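Local coordinates for carbon monoxide oxidation system transcription regulator CooA-1 (Carboxydothermus hydrogenoformans, PDB 6CPB), which senses carbon monoxide through heme and probably regulates transcription by binding DNA, this chain being its heme domain, at residues Ala33-Pro38 with Leu44-Lys49; Gln100-Val103 with Ala108-Leu111. All coordinates share one frame; numbering follows the deposited sequence.

Contact 1. Residues Ala33-Pro38 with Leu44-Lys49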
ATOM      1  N   ALA A  33       4.374 -23.493  -6.449  1.00 11.68           N
ATOM      2  CA  ALA A  33       4.642 -23.588  -5.023  1.00 11.90           C
ATOM      3  C   ALA A  33       4.026 -22.401  -4.291  1.00 10.97           C
ATOM      4  O   ALA A  33       3.966 -21.287  -4.807  1.00 12.97           O
ATOM      5  CB  ALA A  33       6.139 -23.619  -4.763  1.00 14.16           C
ATOM      6  N   ILE A  34       3.603 -22.644  -3.065  1.00 10.89           N
ATOM      7  CA  ILE A  34       3.084 -21.599  -2.191  1.00 11.08           C
ATOM      8  C   ILE A  34       4.246 -21.039  -1.379  1.00 10.72           C
ATOM      9  O   ILE A  34       4.878 -21.771  -0.614  1.00 13.29           O
ATOM     10  CB  ILE A  34       2.001 -22.163  -1.261  1.00 12.68           C
ATOM     11  CG1 ILE A  34       0.904 -22.876  -2.059  1.00 15.78           C
ATOM     12  CG2 ILE A  34       1.451 -21.043  -0.381  1.00 13.87           C
ATOM     13  CD1 ILE A  34       0.228 -22.032  -3.089  1.00 19.73           C
ATOM     14  N   LEU A  35       4.517 -19.740  -1.526  1.00  9.94           N
ATOM     15  CA  LEU A  35       5.580 -19.081  -0.765  1.00 10.30           C
ATOM     16  C   LEU A  35       5.164 -18.826   0.672  1.00  9.81           C
ATOM     17  O   LEU A  35       5.904 -19.154   1.607  1.00 10.48           O
ATOM     18  CB  LEU A  35       5.968 -17.746  -1.406  1.00 10.51           C
ATOM     19  CG  LEU A  35       6.867 -17.785  -2.636  1.00 10.56           C
ATOM     20  CD1 LEU A  35       6.166 -18.365  -3.856  1.00 12.13           C
ATOM     21  CD2 LEU A  35       7.362 -16.397  -2.934  1.00 12.20           C
ATOM     22  N   TYR A  36       4.006 -18.198   0.864  1.00 10.10           N
ATOM     23  CA  TYR A  36       3.537 -17.792   2.181  1.00  9.84           C
ATOM     24  C   TYR A  36       2.017 -17.786   2.166  1.00 10.31           C
ATOM     25  O   TYR A  36       1.394 -17.758   1.098  1.00 10.64           O
ATOM     26  CB  TYR A  36       4.033 -16.392   2.582  1.00 10.42           C
ATOM     27  CG  TYR A  36       5.534 -16.252   2.632  1.00 10.97           C
ATOM     28  CD1 TYR A  36       6.281 -16.880   3.623  1.00 12.25           C
ATOM     29  CD2 TYR A  36       6.219 -15.493   1.686  1.00 12.51           C
ATOM     30  CE1 TYR A  36       7.653 -16.758   3.664  1.00 13.88           C
ATOM     31  CE2 TYR A  36       7.599 -15.368   1.729  1.00 13.73           C
ATOM     32  CZ  TYR A  36       8.304 -16.003   2.717  1.00 15.29           C
ATOM     33  OH  TYR A  36       9.678 -15.865   2.751  1.00 20.51           O
ATOM     34  N   THR A  37       1.425 -17.780   3.352  1.00 10.30           N
ATOM     35  CA  THR A  37      -0.023 -17.791   3.513  1.00 10.76           C
ATOM     36  C   THR A  37      -0.414 -16.738   4.526  1.00 11.06           C
ATOM     37  O   THR A  37       0.443 -16.166   5.217  1.00 10.95           O
ATOM     38  CB  THR A  37      -0.531 -19.155   4.003  1.00 10.76           C
ATOM     39  OG1 THR A  37      -0.086 -19.367   5.343  1.00 11.41           O
ATOM     40  CG2 THR A  37      -0.081 -20.282   3.105  1.00 11.39           C
ATOM     41  N   PRO A  38      -1.716 -16.486   4.682  1.00 10.89           N
ATOM     42  CA  PRO A  38      -2.144 -15.529   5.707  1.00 11.43           C
ATOM     43  C   PRO A  38      -1.707 -15.909   7.106  1.00 12.15           C
ATOM     44  O   PRO A  38      -1.569 -15.026   7.959  1.00 15.88           O
ATOM     45  CB  PRO A  38      -3.669 -15.534   5.563  1.00 12.92           C
ATOM     46  CG  PRO A  38      -3.870 -15.798   4.102  1.00 13.16           C
ATOM     47  CD  PRO A  38      -2.830 -16.841   3.782  1.00 12.39           C
ATOM     48  N   LEU A  44       7.723 -10.707   7.580  1.00 12.26           N
ATOM     49  CA  LEU A  44       8.861 -10.646   6.687  1.00 13.07           C
ATOM     50  C   LEU A  44       8.532  -9.783   5.480  1.00 11.26           C
ATOM     51  O   LEU A  44       7.371  -9.658   5.074  1.00 12.16           O
ATOM     52  CB  LEU A  44       9.194 -12.053   6.148  1.00 18.73           C
ATOM     53  CG  LEU A  44       9.348 -13.230   7.094  1.00 21.20           C
ATOM     54  CD1 LEU A  44       9.333 -14.496   6.245  1.00 19.43           C
ATOM     55  CD2 LEU A  44      10.635 -13.103   7.889  1.00 22.82           C
ATOM     56  N   VAL A  45       9.579  -9.224   4.887  1.00 11.14           N
ATOM     57  CA  VAL A  45       9.519  -8.535   3.608  1.00 10.83           C
ATOM     58  C   VAL A  45      10.307  -9.366   2.615  1.00 10.47           C
ATOM     59  O   VAL A  45      11.401  -9.835   2.935  1.00 12.27           O
ATOM     60  CB  VAL A  45      10.110  -7.122   3.745  1.00 12.41           C
ATOM     61  CG1 VAL A  45      10.258  -6.455   2.401  1.00 13.64           C
ATOM     62  CG2 VAL A  45       9.239  -6.298   4.681  1.00 13.16           C
ATOM     63  N   PHE A  46       9.749  -9.575   1.430  1.00 10.62           N
ATOM     64  CA  PHE A  46      10.432 -10.351   0.409  1.00 11.15           C
ATOM     65  C   PHE A  46      10.411  -9.639  -0.929  1.00 10.84           C
ATOM     66  O   PHE A  46       9.436  -8.977  -1.286  1.00 11.93           O
ATOM     67  CB  PHE A  46       9.872 -11.772   0.274  1.00 11.92           C
ATOM     68  CG  PHE A  46       8.510 -11.836  -0.352  1.00 12.99           C
ATOM     69  CD1 PHE A  46       7.374 -11.718   0.423  1.00 14.33           C
ATOM     70  CD2 PHE A  46       8.371 -12.002  -1.728  1.00 14.65           C
ATOM     71  CE1 PHE A  46       6.106 -11.769  -0.171  1.00 16.56           C
ATOM     72  CE2 PHE A  46       7.128 -12.048  -2.319  1.00 16.35           C
ATOM     73  CZ  PHE A  46       5.996 -11.937  -1.547  1.00 16.03           C
ATOM     74  N   LEU A  47      11.509  -9.811  -1.657  1.00 11.54           N
ATOM     75  CA  LEU A  47      11.755  -9.228  -2.963  1.00 11.71           C
ATOM     76  C   LEU A  47      11.853 -10.367  -3.976  1.00 10.91           C
ATOM     77  O   LEU A  47      12.576 -11.335  -3.739  1.00 11.78           O
ATOM     78  CB  LEU A  47      13.093  -8.462  -2.878  1.00 14.54           C
ATOM     79  CG  LEU A  47      13.690  -7.820  -4.115  1.00 16.86           C
ATOM     80  CD1 LEU A  47      12.663  -6.974  -4.874  1.00 17.45           C
ATOM     81  CD2 LEU A  47      14.880  -6.975  -3.683  1.00 19.63           C
ATOM     82  N   VAL A  48      11.134 -10.253  -5.092  1.00 10.82           N
ATOM     83  CA  VAL A  48      11.253 -11.231  -6.171  1.00 10.79           C
ATOM     84  C   VAL A  48      12.537 -10.937  -6.940  1.00 10.12           C
ATOM     85  O   VAL A  48      12.638  -9.934  -7.648  1.00 11.94           O
ATOM     86  CB  VAL A  48      10.035 -11.213  -7.100  1.00 10.91           C
ATOM     87  CG1 VAL A  48      10.173 -12.300  -8.155  1.00 12.69           C
ATOM     88  CG2 VAL A  48       8.753 -11.408  -6.314  1.00 12.37           C
ATOM     89  N   LYS A  49      13.531 -11.807  -6.787  1.00 10.69           N
ATOM     90  CA  LYS A  49      14.792 -11.644  -7.499  1.00 11.47           C
ATOM     91  C   LYS A  49      14.689 -12.138  -8.941  1.00 11.78           C
ATOM     92  O   LYS A  49      15.214 -11.509  -9.864  1.00 13.12           O
ATOM     93  CB  LYS A  49      15.894 -12.396  -6.746  1.00 12.45           C
ATOM     94  CG  LYS A  49      17.256 -12.363  -7.412  1.00 15.14           C
ATOM     95  CD  LYS A  49      18.307 -13.020  -6.538  1.00 18.29           C
ATOM     96  CE  LYS A  49      19.649 -13.119  -7.246  1.00 23.70           C
ATOM     97  NZ  LYS A  49      20.678 -13.651  -6.312  1.00 29.07           N
TER

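Contact 2. Residues Gln100-Val103 with Ala108-Leu111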
ATOM      1  N   GLN A 100      12.791  -2.167   7.838  1.00 13.71           N
ATOM      2  CA  GLN A 100      12.553  -0.766   8.160  1.00 14.92           C
ATOM      3  C   GLN A 100      13.862  -0.027   8.416  1.00 15.51           C
ATOM      4  O   GLN A 100      14.021   1.131   8.011  1.00 17.13           O
ATOM      5  CB  GLN A 100      11.580  -0.678   9.335  1.00 16.71           C
ATOM      6  CG  GLN A 100      10.163  -1.132   8.938  1.00 19.35           C
ATOM      7  CD  GLN A 100       9.236  -1.361  10.110  1.00 24.73           C
ATOM      8  OE1 GLN A 100       9.676  -1.586  11.236  1.00 27.60           O
ATOM      9  NE2 GLN A 100       7.938  -1.311   9.846  1.00 28.15           N
ATOM     10  N   ASN A 101      14.823  -0.683   9.066  1.00 14.62           N
ATOM     11  CA  ASN A 101      16.136  -0.074   9.239  1.00 16.31           C
ATOM     12  C   ASN A 101      16.851   0.116   7.905  1.00 15.50           C
ATOM     13  O   ASN A 101      17.486   1.154   7.678  1.00 17.29           O
ATOM     14  CB  ASN A 101      16.981  -0.924  10.188  1.00 18.32           C
ATOM     15  CG  ASN A 101      16.544  -0.792  11.629  1.00 24.93           C
ATOM     16  OD1 ASN A 101      16.085   0.269  12.053  1.00 30.30           O
ATOM     17  ND2 ASN A 101      16.701  -1.862  12.396  1.00 28.55           N
ATOM     18  N   ILE A 102      16.773  -0.877   7.019  1.00 13.39           N
ATOM     19  CA  ILE A 102      17.344  -0.753   5.680  1.00 13.08           C
ATOM     20  C   ILE A 102      16.772   0.454   4.945  1.00 13.71           C
ATOM     21  O   ILE A 102      17.510   1.210   4.300  1.00 14.64           O
ATOM     22  CB  ILE A 102      17.122  -2.059   4.891  1.00 14.41           C
ATOM     23  CG1 ILE A 102      18.043  -3.163   5.420  1.00 15.65           C
ATOM     24  CG2 ILE A 102      17.316  -1.835   3.389  1.00 16.46           C
ATOM     25  CD1 ILE A 102      17.667  -4.538   4.932  1.00 17.16           C
ATOM     26  N   VAL A 103      15.455   0.654   5.027  1.00 13.21           N
ATOM     27  CA  VAL A 103      14.799   1.732   4.287  1.00 12.94           C
ATOM     28  C   VAL A 103      15.332   3.101   4.686  1.00 12.83           C
ATOM     29  O   VAL A 103      15.378   4.020   3.858  1.00 13.48           O
ATOM     30  CB  VAL A 103      13.272   1.633   4.487  1.00 13.98           C
ATOM     31  CG1 VAL A 103      12.555   2.914   4.081  1.00 14.55           C
ATOM     32  CG2 VAL A 103      12.704   0.470   3.688  1.00 15.72           C
ATOM     33  N   ALA A 108      14.886   3.331  -1.700  1.00 12.40           N
ATOM     34  CA  ALA A 108      14.354   2.807  -2.956  1.00 13.06           C
ATOM     35  C   ALA A 108      13.451   1.593  -2.738  1.00 12.78           C
ATOM     36  O   ALA A 108      12.417   1.452  -3.404  1.00 13.58           O
ATOM     37  CB  ALA A 108      15.496   2.449  -3.899  1.00 14.08           C
ATOM     38  N   PHE A 109      13.815   0.707  -1.808  1.00 12.65           N
ATOM     39  CA  PHE A 109      13.006  -0.481  -1.567  1.00 12.54           C
ATOM     40  C   PHE A 109      11.582  -0.100  -1.193  1.00 12.69           C
ATOM     41  O   PHE A 109      10.619  -0.791  -1.559  1.00 13.94           O
ATOM     42  CB  PHE A 109      13.613  -1.318  -0.439  1.00 12.66           C
ATOM     43  CG  PHE A 109      14.970  -1.917  -0.755  1.00 12.80           C
ATOM     44  CD1 PHE A 109      15.081  -3.066  -1.511  1.00 13.45           C
ATOM     45  CD2 PHE A 109      16.125  -1.361  -0.245  1.00 12.63           C
ATOM     46  CE1 PHE A 109      16.319  -3.625  -1.779  1.00 14.33           C
ATOM     47  CE2 PHE A 109      17.361  -1.904  -0.519  1.00 12.79           C
ATOM     48  CZ  PHE A 109      17.459  -3.042  -1.278  1.00 13.40           C
ATOM     49  N   SER A 110      11.429   0.991  -0.449  1.00 12.31           N
ATOM     50  CA  SER A 110      10.110   1.380   0.017  1.00 12.48           C
ATOM     51  C   SER A 110       9.263   1.974  -1.092  1.00 12.22           C
ATOM     52  O   SER A 110       8.032   1.917  -1.010  1.00 12.14           O
ATOM     53  CB  SER A 110      10.239   2.381   1.156  1.00 12.84           C
ATOM     54  OG  SER A 110      10.680   3.668   0.708  1.00 15.26           O
ATOM     55  N   LEU A 111       9.870   2.558  -2.121  1.00 12.69           N
ATOM     56  CA  LEU A 111       9.067   3.136  -3.190  1.00 12.58           C
ATOM     57  C   LEU A 111       8.399   2.062  -4.029  1.00 11.72           C
ATOM     58  O   LEU A 111       7.252   2.221  -4.459  1.00 11.71           O
ATOM     59  CB  LEU A 111       9.909   4.063  -4.057  1.00 14.71           C
ATOM     60  CG  LEU A 111      10.261   5.407  -3.400  1.00 17.62           C
ATOM     61  CD1 LEU A 111      11.096   6.262  -4.327  1.00 20.14           C
ATOM     62  CD2 LEU A 111       9.014   6.175  -2.979  1.00 19.02           C
TER

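Contact 1. Residues Ala33-Pro38 with Leu44-Lys49
With chi1 of -60°, Tyr36 sets its CG anti to its own carbonyl carbon and sends the phenol ring across to Phe46 and Leu44. Phe46 answers with chi1 of 71°, its CG lying between the backbone N and the carbonyl carbon, and the two side chains slide past each other in opposite directions. Their rings pair obliquely, centroids 5.6 Å apart and planes at 43°, with Tyr36 CE2 3.9 Å from Phe46 CD1. Leu44 crosses the phenol at about a right angle, a single methyl doing the touching: Leu44 CD1 lies 3.8 Å from both CE1 and OH of Tyr36. Leu35 adds a looser apolar touch, Leu35 CD2 to Phe46 CE2 at 4.4 Å. Large side chains suit this place, because Leu35 CA and Phe46 CA are 10.1 Å apart. An alanine in place of Tyr36 would probably open a gap beside Phe46 and leave Leu44 CD1 without its aromatic partner. A classic beta bulge, Leu35 and Tyr36 both facing Ile83, lets two successive side chains point toward strand 44-48. The contact joins the two antiparallel sheets of the cyclic-nucleotide-binding fold, with Ile91 and Tyr93 of strand 89-95 packing on Tyr36 and Ile83 of strand 82-85 on Phe46.

Contact 2. Residues Gln100-Val103 with Ala108-Leu111
The Phe109 ring meets Ile102 obliquely through the methyl CG2, while Leu8 and Leu21 also pack on the phenylalanine. Two consecutive helices meet here at a short link, at the end of the cyclic-nucleotide-binding-type domain of the CRP/FNR fold: helix 96-105 ends, and helix 108-135 begins after a two-residue link. In the CRP/FNR family, to which this protein belongs, the long helix after the beta-roll is the one that pairs in the dimer. Ile102 CG2 sits 3.9 Å from both CD2 and CE2 of Phe109, spanning one ring bond. The CG1 branch of Ile102 stands beside the backbone N (chi1 -73°), which leaves the CG2 methyl anti to that N and in contact with the ring. A beta-branched residue suits the site because one branch can meet the ring while the side chain also packs against Val20, Glu23 and Phe24. The next residue, Val103, uses both methyls against Ser110: Val103 CG1 is 3.8 Å from Ser110 CB, and Val103 CG2 is 4.0 Å from the same carbon. Serine is small enough for the helices to come close, Val103 CA and Ser110 CA being 6.4 Å apart. The serine hydroxyl is satisfied in this buried setting, since Ser110 OG is hydrogen-bonded with Pro107 O and with Ser110 OG of the second subunit.

From the N terminus, the chain first runs along strand 34-36, crosses a short loop and returns in strand 44-50, and there contact 1 closes, joining one sheet to the other. The remaining strands of the beta-roll follow before helix 96-105 begins. Contact 2 then closes a second, equally local turn, where that helix gives way to helix 108-135. The two loops lie in series, so they neither nest nor cross, and their centres are about 17 Å apart. They nonetheless meet: Leu47 CD2 lies 4.1 Å from Phe109 CE1, so strand 44-50 packs on the helix whose next residues, Ser110 and Leu111, meet the second subunit.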